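Local coordinates for thymine dioxygenase (Neurospora crassa, PDB 5C3Q), which probably oxidises the methyl group of thymine as a non-haem iron dioxygenase that uses 2-oxoglutarate as its co-substrate, at residues 222-227 with 291-296; 45-50 with 251-256; 123-128 with 191-196. One frame throughout, in Å; residues are numbered along the deposited sequence.

Contact 1 of 3, residues 222-227 with 291-296; sequences ITLLFQ and IAYFCN. With TDR (thymine), chain G; AKG (2-oxoglutaric acid), chain F.
Phe294 and Thr223 face each other as a non-hydrogen-bonded antiparallel pair, their side chains side by side and directed into the active site. Phe294 CB lies 3.9 Å from N3 of thymine. The first torsion (chi1 -60°) places CG beside the backbone N, 3.5 Å from the same N3. From there the base covers one face of the ring, the two planes almost parallel: CD2 lies opposite C2, CE2 near N1 and CE1 opposite C4. CD1 lies near thymine O4 and has Thr223 OG1 at the ring edge, 3.4 Å away, while CZ, at the tip, lies 3.5 Å from thymine C5 and has O1 of 2-oxoglutarate near the ring plane. Thr223 OG1 is hydrogen-bonded to Asp218, a ligand of the nickel ion, and takes a bond from water 1, which also donates to Cys295 O. Further along this face, Leu225 CD2 comes within 3.3 Å of O3 of 2-oxoglutarate, and its CD1 packs on Ala292 CB. The other face is mainly apolar: Leu224 CD1 touches Tyr293 CD2 at 3.9 Å, Phe226 lies beside Ile291, and the Tyr293 hydroxyl leads away to Asn189. Paired backbone bonds tie Leu224 to Tyr293, with Tyr293 N to Leu224 O almost straight at 176°. The chemistry is thus divided between the sheet's two sides, one largely apolar, the other presenting an aromatic platform to the substrate and a second-shell hydroxyl to a metal ligand.

Contact 2 of 3, residues 45-50 with 251-256; sequences AGFIYL and TVVVNA
Phe47 to Leu50 run antiparallel to 251-256, their axes 4.6 Å apart, with paired backbone hydrogen bonds at Ile48-Val254 and Leu50-Val252 and one more from Ala256 N to Gly46 O. Gly46, at positive phi, is where the chain leaves helix 28-44 and turns into the strand; water 2 links its carbonyl to that of Ala256. On one face of the sheet, Phe47 lies flat against Asn255: CB of the asparagine sits over the ring centre, 3.3 Å from the centroid in a CH-pi contact, and the amide plane is only 15° from the ring plane. Val253 divides its two methyls between the aromatics. CG1, anti to the backbone N (chi1 179°), meets the Phe47 edge at CD2 (3.6 Å), whereas CG2 stands over the face of Tyr49, 3.8 Å from its centroid. On the other face Ile48 CG1 touches Val254 CB at 3.8 Å, and Leu50 reaches both Val252 and Val254. Asn255 ND2 is hydrogen-bonded to Asp218 and the Phe47 ring meets that of His273 edge-to-face; Asp218 and His273 both bind the nickel ion. With Phe47 cut back to alanine, the gap opened over Asn255 CB and beside His273 would probably let the amide and the imidazole shift more easily. The face with Phe47 and Asn255 is thus a second shell, its ring and amide placed to steady two metal ligands, whereas Ile48 and Val254 pack on helix 28-44.

Contact 3 of 3, residues 123-128 with 191-196; sequences YEIGRE and LRLLHY. With AKG (2-oxoglutaric acid), chain F; TDR (thymine), chain G; EDO (1,2-ethanediol), chain I.
Glu124 and Arg192 lie side by side as a non-hydrogen-bonded antiparallel pair, and the arginine carries the contact into the active site. Its NH1 donates to O2 of 2-oxoglutarate at 2.9 Å, close to the guanidinium plane, while C6 of thymine lies over one face of the group, 3.5 Å from NH2. One cation thus touches substrate and co-substrate together. Four residues on, Tyr196 OH donates to O4 at the other end of 2-oxoglutarate (2.7 Å), a carboxylate also served by Arg288 and Ser290, the Arg-X-Ser pair familiar in this family. Leu194 CD1 packs against the ligand near O2 and C3.

In the next shell Glu124 grips the arginine. The chain of Arg192 runs straight to CD and then bends (chi3 -100°), which turns NE toward Glu124 OE1 for a salt bridge of 2.8 Å; OE1 is met from well above the carboxylate plane, 53° out of it. A weak second bond comes from NH2 to the same oxygen. NH2 also donates to O1 of an ethanediol, probably from the crystallisation liquor, which passes a bond on to Glu124 OE2. With NE and NH2 both tied to OE1, the guanidinium is likely to be restrained in its rotation.

Behind them, paired backbone bonds join Tyr123 with Leu193 and Ile125 with Leu191, and Ile125 CD1 meets Leu191 CD2 at 4.0 Å. This mostly apolar face rests on helix 147-173, through Met151 and Phe154, and on helix 57-71; strand 284-295 flanks 191-196 on its other edge.

All three contacts are antiparallel strand pairings in one sheet, and all are buried, contact 1 nearest the centre of the chain. It holds the middle: 222-227 bonds by its backbone to 251-256 of contact 2, and 291-296 to 191-196 of contact 3. Contacts 2 and 3 do not touch, their centres about 19 Å apart. Contacts 1 and 3 both reach thymine and 2-oxoglutarate, contact 1 by apolar and aromatic packing, contact 3 by a salt-bridged arginine that meets both and a tyrosine hydroxyl on 2-oxoglutarate alone. Contact 2 meets neither ligand and lies one shell back, touching metal ligands through Phe47 and Asn255; contacts 2 and 3 each bring in a strand from the N-terminal part of the chain.

Contact 1 of 3, residues 222-227 with 291-296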
loop_
_atom_site.group_PDB
_atom_site.type_symbol
_atom_site.label_atom_id
_atom_site.label_comp_id
_atom_site.label_asym_id
_atom_site.label_seq_id
_atom_site.Cartn_x
_atom_site.Cartn_y
_atom_site.Cartn_z
ATOM N N ILE A 222 6.522 3.187 -3.490
ATOM C CA ILE A 222 6.360 2.274 -2.359
ATOM C C ILE A 222 4.977 2.429 -1.721
ATOM O O ILE A 222 4.264 3.416 -1.950
ATOM C CB ILE A 222 7.451 2.461 -1.263
ATOM C CG1 ILE A 222 7.317 3.817 -0.563
ATOM C CG2 ILE A 222 8.853 2.295 -1.847
ATOM C CD1 ILE A 222 8.276 4.012 0.598
ATOM N N THR A 223 4.607 1.441 -0.918
ATOM C CA THR A 223 3.405 1.514 -0.120
ATOM C C THR A 223 3.797 1.299 1.327
ATOM O O THR A 223 4.582 0.400 1.632
ATOM C CB THR A 223 2.367 0.456 -0.541
ATOM O OG1 THR A 223 2.008 0.658 -1.908
ATOM C CG2 THR A 223 1.104 0.540 0.325
ATOM N N LEU A 224 3.274 2.151 2.203
ATOM C CA LEU A 224 3.452 1.997 3.637
ATOM C C LEU A 224 2.160 1.391 4.145
ATOM O O LEU A 224 1.120 2.047 4.110
ATOM C CB LEU A 224 3.714 3.349 4.304
ATOM C CG LEU A 224 4.827 4.191 3.678
ATOM C CD1 LEU A 224 4.855 5.582 4.287
ATOM C CD2 LEU A 224 6.174 3.505 3.832
ATOM N N LEU A 225 2.224 0.138 4.582
ATOM C CA LEU A 225 1.041 -0.585 5.039
ATOM C C LEU A 225 1.066 -0.775 6.547
ATOM O O LEU A 225 1.919 -1.485 7.085
ATOM C CB LEU A 225 0.924 -1.947 4.345
ATOM C CG LEU A 225 -0.346 -2.705 4.751
ATOM C CD1 LEU A 225 -1.573 -2.125 4.065
ATOM C CD2 LEU A 225 -0.215 -4.181 4.441
ATOM N N PHE A 226 0.123 -0.123 7.218
ATOM C CA PHE A 226 -0.062 -0.253 8.652
ATOM C C PHE A 226 -1.226 -1.218 8.860
ATOM O O PHE A 226 -2.346 -0.941 8.419
ATOM C CB PHE A 226 -0.384 1.110 9.270
ATOM C CG PHE A 226 0.635 2.176 8.972
ATOM C CD1 PHE A 226 0.566 2.919 7.799
ATOM C CD2 PHE A 226 1.651 2.455 9.872
ATOM C CE1 PHE A 226 1.496 3.907 7.521
ATOM C CE2 PHE A 226 2.594 3.440 9.599
ATOM C CZ PHE A 226 2.514 4.167 8.424
ATOM N N GLN A 227 -0.966 -2.359 9.497
ATOM C CA GLN A 227 -2.022 -3.342 9.753
ATOM C C GLN A 227 -2.206 -3.556 11.252
ATOM O O GLN A 227 -1.259 -3.405 12.031
ATOM C CB GLN A 227 -1.735 -4.672 9.038
ATOM C CG GLN A 227 -0.499 -5.435 9.506
ATOM C CD GLN A 227 -0.320 -6.770 8.788
ATOM O OE1 GLN A 227 -1.278 -7.348 8.276
ATOM N NE2 GLN A 227 0.911 -7.269 8.762
ATOM N N ILE A 291 -4.303 0.527 6.982
ATOM C CA ILE A 291 -4.115 1.782 6.292
ATOM C C ILE A 291 -2.989 1.583 5.286
ATOM O O ILE A 291 -1.855 1.255 5.663
ATOM C CB ILE A 291 -3.763 2.922 7.271
ATOM C CG1 ILE A 291 -4.849 3.051 8.347
ATOM C CG2 ILE A 291 -3.585 4.231 6.510
ATOM C CD1 ILE A 291 -4.563 4.085 9.416
ATOM N N ALA A 292 -3.312 1.762 4.010
ATOM C CA ALA A 292 -2.320 1.722 2.946
ATOM C C ALA A 292 -2.026 3.139 2.487
ATOM O O ALA A 292 -2.906 3.829 1.963
ATOM C CB ALA A 292 -2.818 0.885 1.783
ATOM N N TYR A 293 -0.786 3.576 2.690
ATOM C CA TYR A 293 -0.345 4.856 2.172
ATOM C C TYR A 293 0.453 4.621 0.888
ATOM O O TYR A 293 1.625 4.218 0.921
ATOM C CB TYR A 293 0.472 5.605 3.225
ATOM C CG TYR A 293 0.816 7.025 2.846
ATOM C CD1 TYR A 293 -0.063 8.068 3.108
ATOM C CD2 TYR A 293 2.026 7.324 2.235
ATOM C CE1 TYR A 293 0.251 9.372 2.769
ATOM C CE2 TYR A 293 2.355 8.626 1.893
ATOM C CZ TYR A 293 1.463 9.648 2.163
ATOM O OH TYR A 293 1.780 10.945 1.827
ATOM N N PHE A 294 -0.201 4.851 -0.246
ATOM C CA PHE A 294 0.421 4.655 -1.553
ATOM C C PHE A 294 1.313 5.845 -1.868
ATOM O O PHE A 294 0.829 6.977 -1.996
ATOM C CB PHE A 294 -0.641 4.521 -2.647
ATOM C CG PHE A 294 -1.577 3.364 -2.448
ATOM C CD1 PHE A 294 -1.088 2.068 -2.397
ATOM C CD2 PHE A 294 -2.942 3.566 -2.331
ATOM C CE1 PHE A 294 -1.945 0.994 -2.226
ATOM C CE2 PHE A 294 -3.803 2.499 -2.161
ATOM C CZ PHE A 294 -3.306 1.211 -2.107
ATOM N N CYS A 295 2.613 5.592 -1.969
ATOM C CA CYS A 295 3.560 6.624 -2.356
ATOM C C CYS A 295 3.810 6.569 -3.857
ATOM O O CYS A 295 3.939 5.484 -4.442
ATOM C CB CYS A 295 4.873 6.466 -1.608
ATOM S SG CYS A 295 4.703 6.388 0.186
ATOM N N ASN A 296 3.874 7.749 -4.470
ATOM C CA ASN A 296 4.106 7.880 -5.900
ATOM C C ASN A 296 5.193 8.904 -6.186
ATOM O O ASN A 296 5.387 9.836 -5.407
ATOM C CB ASN A 296 2.820 8.335 -6.594
ATOM C CG ASN A 296 1.692 7.321 -6.467
ATOM O OD1 ASN A 296 1.845 6.161 -6.844
ATOM N ND2 ASN A 296 0.551 7.758 -5.951
HETATM N N1 TDR G . -4.815 2.641 -5.616
HETATM C C2 TDR G . -3.632 3.459 -5.758
HETATM O O2 TDR G . -3.737 4.668 -5.842
HETATM N N3 TDR G . -2.328 2.838 -5.796
HETATM C C4 TDR G . -2.195 1.421 -5.692
HETATM O O4 TDR G . -1.079 0.932 -5.726
HETATM C C5 TDR G . -3.394 0.579 -5.551
HETATM C CM5 TDR G . -3.317 -0.911 -5.442
HETATM C C6 TDR G . -4.711 1.222 -5.518
HETATM C C1 AKG F . -4.009 -2.454 -0.789
HETATM O O1 AKG F . -3.415 -2.264 -1.884
HETATM O O2 AKG F . -4.945 -1.717 -0.416
HETATM C C2 AKG F . -3.603 -3.577 0.071
HETATM O O5 AKG F . -2.802 -4.408 -0.348
HETATM C C3 AKG F . -4.184 -3.699 1.468
HETATM C C4 AKG F . -3.510 -4.830 2.240
HETATM C C5 AKG F . -4.015 -4.911 3.662
HETATM O O3 AKG F . -3.265 -5.430 4.515
HETATM O O4 AKG F . -5.153 -4.481 3.949
HETATM O O HOH W 1 2.304 2.789 -4.364
#

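Contact 2 of 3, residues 45-50 with 251-256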
loop_
_atom_site.group_PDB
_atom_site.type_symbol
_atom_site.label_atom_id
_atom_site.label_comp_id
_atom_site.label_asym_id
_atom_site.label_seq_id
_atom_site.Cartn_x
_atom_site.Cartn_y
_atom_site.Cartn_z
ATOM N N ALA A 45 12.650 -9.796 -2.009
ATOM C CA ALA A 45 11.254 -10.058 -1.650
ATOM C C ALA A 45 10.285 -9.006 -2.184
ATOM O O ALA A 45 9.108 -9.296 -2.394
ATOM C CB ALA A 45 11.114 -10.153 -0.141
ATOM N N GLY A 46 10.771 -7.783 -2.373
ATOM C CA GLY A 46 9.913 -6.660 -2.741
ATOM C C GLY A 46 9.187 -6.061 -1.552
ATOM O O GLY A 46 8.471 -5.070 -1.699
ATOM N N PHE A 47 9.397 -6.660 -0.376
ATOM C CA PHE A 47 8.714 -6.320 0.868
ATOM C C PHE A 47 9.742 -6.251 1.995
ATOM O O PHE A 47 10.679 -7.055 2.026
ATOM C CB PHE A 47 7.707 -7.419 1.228
ATOM C CG PHE A 47 6.314 -7.174 0.723
ATOM C CD1 PHE A 47 5.999 -7.366 -0.617
ATOM C CD2 PHE A 47 5.311 -6.785 1.590
ATOM C CE1 PHE A 47 4.710 -7.146 -1.081
ATOM C CE2 PHE A 47 4.018 -6.563 1.133
ATOM C CZ PHE A 47 3.720 -6.751 -0.204
ATOM N N ILE A 48 9.569 -5.294 2.909
ATOM C CA ILE A 48 10.295 -5.272 4.186
ATOM C C ILE A 48 9.337 -4.893 5.325
ATOM O O ILE A 48 8.240 -4.380 5.076
ATOM C CB ILE A 48 11.489 -4.288 4.161
ATOM C CG1 ILE A 48 11.004 -2.840 3.988
ATOM C CG2 ILE A 48 12.460 -4.664 3.044
ATOM C CD1 ILE A 48 12.108 -1.805 4.067
ATOM N N TYR A 49 9.737 -5.181 6.562
ATOM C CA TYR A 49 9.075 -4.622 7.746
ATOM C C TYR A 49 10.037 -3.615 8.356
ATOM O O TYR A 49 11.226 -3.915 8.517
ATOM C CB TYR A 49 8.796 -5.682 8.810
ATOM C CG TYR A 49 7.608 -6.601 8.604
ATOM C CD1 TYR A 49 7.385 -7.245 7.393
ATOM C CD2 TYR A 49 6.750 -6.891 9.668
ATOM C CE1 TYR A 49 6.320 -8.121 7.235
ATOM C CE2 TYR A 49 5.684 -7.762 9.520
ATOM C CZ TYR A 49 5.473 -8.377 8.306
ATOM O OH TYR A 49 4.412 -9.246 8.160
ATOM N N LEU A 50 9.526 -2.442 8.709
ATOM C CA LEU A 50 10.300 -1.454 9.444
ATOM C C LEU A 50 9.759 -1.300 10.851
ATOM O O LEU A 50 8.549 -1.216 11.046
ATOM C CB LEU A 50 10.257 -0.097 8.744
ATOM C CG LEU A 50 10.905 -0.008 7.365
ATOM C CD1 LEU A 50 10.750 1.404 6.830
ATOM C CD2 LEU A 50 12.374 -0.413 7.414
ATOM N N THR A 251 5.111 -2.253 13.749
ATOM C CA THR A 251 5.887 -2.264 12.516
ATOM C C THR A 251 5.044 -1.675 11.399
ATOM O O THR A 251 3.817 -1.592 11.506
ATOM C CB THR A 251 6.326 -3.683 12.101
ATOM O OG1 THR A 251 5.171 -4.515 11.921
ATOM C CG2 THR A 251 7.251 -4.299 13.153
ATOM N N VAL A 252 5.711 -1.252 10.336
ATOM C CA VAL A 252 5.037 -0.908 9.095
ATOM C C VAL A 252 5.585 -1.840 8.028
ATOM O O VAL A 252 6.798 -2.055 7.935
ATOM C CB VAL A 252 5.213 0.584 8.702
ATOM C CG1 VAL A 252 6.678 0.986 8.607
ATOM C CG2 VAL A 252 4.493 0.885 7.392
ATOM N N VAL A 253 4.680 -2.422 7.250
ATOM C CA VAL A 253 5.064 -3.263 6.141
ATOM C C VAL A 253 5.237 -2.340 4.940
ATOM O O VAL A 253 4.329 -1.576 4.601
ATOM C CB VAL A 253 4.010 -4.354 5.871
ATOM C CG1 VAL A 253 4.413 -5.215 4.687
ATOM C CG2 VAL A 253 3.822 -5.222 7.109
ATOM N N VAL A 254 6.413 -2.395 4.320
ATOM C CA VAL A 254 6.716 -1.546 3.176
ATOM C C VAL A 254 7.008 -2.407 1.961
ATOM O O VAL A 254 7.833 -3.325 2.019
ATOM C CB VAL A 254 7.920 -0.623 3.441
ATOM C CG1 VAL A 254 8.094 0.359 2.292
ATOM C CG2 VAL A 254 7.750 0.131 4.754
ATOM N N ASN A 255 6.318 -2.118 0.864
ATOM C CA ASN A 255 6.555 -2.832 -0.382
ATOM C C ASN A 255 6.719 -1.893 -1.562
ATOM O O ASN A 255 6.087 -0.838 -1.626
ATOM C CB ASN A 255 5.430 -3.832 -0.653
ATOM C CG ASN A 255 4.098 -3.162 -0.912
ATOM O OD1 ASN A 255 3.436 -2.705 0.017
ATOM N ND2 ASN A 255 3.686 -3.117 -2.176
ATOM N N ALA A 256 7.565 -2.290 -2.502
ATOM C CA ALA A 256 7.766 -1.523 -3.720
ATOM C C ALA A 256 6.586 -1.738 -4.657
ATOM O O ALA A 256 6.021 -2.821 -4.701
ATOM C CB ALA A 256 9.059 -1.936 -4.395
HETATM O O HOH W 2 6.306 -5.343 -3.564
#

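Contact 3 of 3, residues 123-128 with 191-196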
loop_
_atom_site.group_PDB
_atom_site.type_symbol
_atom_site.label_atom_id
_atom_site.label_comp_id
_atom_site.label_asym_id
_atom_site.label_seq_id
_atom_site.Cartn_x
_atom_site.Cartn_y
_atom_site.Cartn_z
ATOM N N TYR A 123 -11.615 4.446 2.107
ATOM C CA TYR A 123 -11.733 5.881 1.959
ATOM C C TYR A 123 -10.349 6.440 1.651
ATOM O O TYR A 123 -9.406 6.254 2.428
ATOM C CB TYR A 123 -12.301 6.499 3.233
ATOM C CG TYR A 123 -12.449 7.999 3.152
ATOM C CD1 TYR A 123 -13.487 8.578 2.426
ATOM C CD2 TYR A 123 -11.549 8.839 3.797
ATOM C CE1 TYR A 123 -13.624 9.953 2.347
ATOM C CE2 TYR A 123 -11.678 10.213 3.723
ATOM C CZ TYR A 123 -12.715 10.766 2.999
ATOM O OH TYR A 123 -12.834 12.134 2.928
ATOM N N GLU A 124 -10.236 7.129 0.520
ATOM C CA GLU A 124 -8.948 7.606 0.031
ATOM C C GLU A 124 -8.803 9.129 0.075
ATOM O O GLU A 124 -9.698 9.877 -0.335
ATOM C CB GLU A 124 -8.711 7.063 -1.370
ATOM C CG GLU A 124 -8.395 5.572 -1.332
ATOM C CD GLU A 124 -8.537 4.886 -2.670
ATOM O OE1 GLU A 124 -7.644 4.077 -3.016
ATOM O OE2 GLU A 124 -9.541 5.136 -3.366
ATOM N N ILE A 125 -7.651 9.556 0.583
ATOM C CA ILE A 125 -7.317 10.954 0.794
ATOM C C ILE A 125 -6.036 11.258 0.024
ATOM O O ILE A 125 -5.051 10.534 0.164
ATOM C CB ILE A 125 -7.075 11.224 2.299
ATOM C CG1 ILE A 125 -8.368 11.029 3.095
ATOM C CG2 ILE A 125 -6.526 12.623 2.527
ATOM C CD1 ILE A 125 -8.135 10.634 4.541
ATOM N N GLY A 126 -6.059 12.313 -0.789
ATOM C CA GLY A 126 -4.867 12.787 -1.502
ATOM C C GLY A 126 -4.323 14.021 -0.816
ATOM O O GLY A 126 -4.854 14.441 0.213
ATOM N N ARG A 127 -3.267 14.614 -1.366
ATOM C CA ARG A 127 -2.754 15.858 -0.800
ATOM C C ARG A 127 -3.783 16.972 -0.985
ATOM O O ARG A 127 -4.431 17.064 -2.025
ATOM C CB ARG A 127 -1.393 16.254 -1.374
ATOM C CG ARG A 127 -1.367 16.598 -2.847
ATOM C CD ARG A 127 -0.026 17.208 -3.208
ATOM N NE ARG A 127 0.121 17.345 -4.655
ATOM C CZ ARG A 127 0.025 18.481 -5.342
ATOM N NH1 ARG A 127 -0.212 19.640 -4.738
ATOM N NH2 ARG A 127 0.183 18.455 -6.661
ATOM N N GLU A 128 -3.915 17.801 0.043
ATOM C CA GLU A 128 -4.956 18.821 0.120
ATOM C C GLU A 128 -4.954 19.832 -1.016
ATOM O O GLU A 128 -6.017 20.263 -1.461
ATOM C CB GLU A 128 -4.829 19.588 1.438
ATOM C CG GLU A 128 -5.419 18.865 2.631
ATOM C CD GLU A 128 -6.923 19.046 2.732
ATOM O OE1 GLU A 128 -7.657 18.479 1.893
ATOM O OE2 GLU A 128 -7.374 19.745 3.666
ATOM N N LEU A 191 -3.623 8.286 0.679
ATOM C CA LEU A 191 -3.838 7.666 1.978
ATOM C C LEU A 191 -5.134 6.864 1.900
ATOM O O LEU A 191 -6.224 7.440 1.846
ATOM C CB LEU A 191 -3.904 8.746 3.063
ATOM C CG LEU A 191 -4.334 8.392 4.484
ATOM C CD1 LEU A 191 -3.429 7.336 5.089
ATOM C CD2 LEU A 191 -4.332 9.650 5.340
ATOM N N ARG A 192 -5.007 5.539 1.864
ATOM C CA ARG A 192 -6.161 4.647 1.789
ATOM C C ARG A 192 -6.470 4.025 3.152
ATOM O O ARG A 192 -5.728 3.168 3.641
ATOM C CB ARG A 192 -5.923 3.544 0.756
ATOM C CG ARG A 192 -7.089 2.577 0.604
ATOM C CD ARG A 192 -6.761 1.420 -0.321
ATOM N NE ARG A 192 -7.291 1.614 -1.666
ATOM C CZ ARG A 192 -7.228 0.715 -2.645
ATOM N NH1 ARG A 192 -6.639 -0.464 -2.454
ATOM N NH2 ARG A 192 -7.756 1.000 -3.831
ATOM N N LEU A 193 -7.568 4.472 3.753
ATOM C CA LEU A 193 -8.109 3.860 4.959
ATOM C C LEU A 193 -8.922 2.640 4.540
ATOM O O LEU A 193 -9.738 2.731 3.623
ATOM C CB LEU A 193 -9.014 4.848 5.703
ATOM C CG LEU A 193 -8.409 6.219 6.021
ATOM C CD1 LEU A 193 -9.414 7.056 6.790
ATOM C CD2 LEU A 193 -7.114 6.089 6.808
ATOM N N LEU A 194 -8.689 1.509 5.203
ATOM C CA LEU A 194 -9.375 0.258 4.882
ATOM C C LEU A 194 -10.081 -0.325 6.095
ATOM O O LEU A 194 -9.527 -0.371 7.194
ATOM C CB LEU A 194 -8.386 -0.772 4.338
ATOM C CG LEU A 194 -7.904 -0.537 2.904
ATOM C CD1 LEU A 194 -6.530 -1.156 2.672
ATOM C CD2 LEU A 194 -8.922 -1.082 1.916
ATOM N N HIS A 195 -11.308 -0.778 5.873
ATOM C CA HIS A 195 -12.064 -1.504 6.874
ATOM C C HIS A 195 -12.627 -2.768 6.234
ATOM O O HIS A 195 -13.351 -2.705 5.242
ATOM C CB HIS A 195 -13.181 -0.624 7.438
ATOM C CG HIS A 195 -14.179 -1.370 8.263
ATOM N ND1 HIS A 195 -15.531 -1.327 8.008
ATOM C CD2 HIS A 195 -14.023 -2.187 9.332
ATOM C CE1 HIS A 195 -16.168 -2.079 8.888
ATOM N NE2 HIS A 195 -15.274 -2.613 9.701
ATOM N N TYR A 196 -12.260 -3.914 6.796
ATOM C CA TYR A 196 -12.777 -5.198 6.351
ATOM C C TYR A 196 -13.782 -5.653 7.408
ATOM O O TYR A 196 -13.381 -6.074 8.489
ATOM C CB TYR A 196 -11.641 -6.214 6.213
ATOM C CG TYR A 196 -10.537 -5.803 5.261
ATOM C CD1 TYR A 196 -9.448 -5.053 5.700
ATOM C CD2 TYR A 196 -10.576 -6.171 3.921
ATOM C CE1 TYR A 196 -8.436 -4.674 4.824
ATOM C CE2 TYR A 196 -9.568 -5.807 3.045
ATOM C CZ TYR A 196 -8.500 -5.060 3.500
ATOM O OH TYR A 196 -7.503 -4.706 2.620
HETATM C C1 AKG F . -4.009 -2.454 -0.789
HETATM O O1 AKG F . -3.415 -2.264 -1.884
HETATM O O2 AKG F . -4.945 -1.717 -0.416
HETATM C C2 AKG F . -3.603 -3.577 0.071
HETATM O O5 AKG F . -2.802 -4.408 -0.348
HETATM C C3 AKG F . -4.184 -3.699 1.468
HETATM C C4 AKG F . -3.510 -4.830 2.240
HETATM C C5 AKG F . -4.015 -4.911 3.662
HETATM O O3 AKG F . -3.265 -5.430 4.515
HETATM O O4 AKG F . -5.153 -4.481 3.949
HETATM N N1 TDR G . -4.815 2.641 -5.616
HETATM C C2 TDR G . -3.632 3.459 -5.758
HETATM O O2 TDR G . -3.737 4.668 -5.842
HETATM N N3 TDR G . -2.328 2.838 -5.796
HETATM C C4 TDR G . -2.195 1.421 -5.692
HETATM O O4 TDR G . -1.079 0.932 -5.726
HETATM C C5 TDR G . -3.394 0.579 -5.551
HETATM C CM5 TDR G . -3.317 -0.911 -5.442
HETATM C C6 TDR G . -4.711 1.222 -5.518
HETATM C C1 EDO I . -11.106 3.142 -5.186
HETATM O O1 EDO I . -10.057 2.590 -4.385
HETATM C C2 EDO I . -11.998 2.034 -5.727
HETATM O O2 EDO I . -11.495 1.532 -6.969
#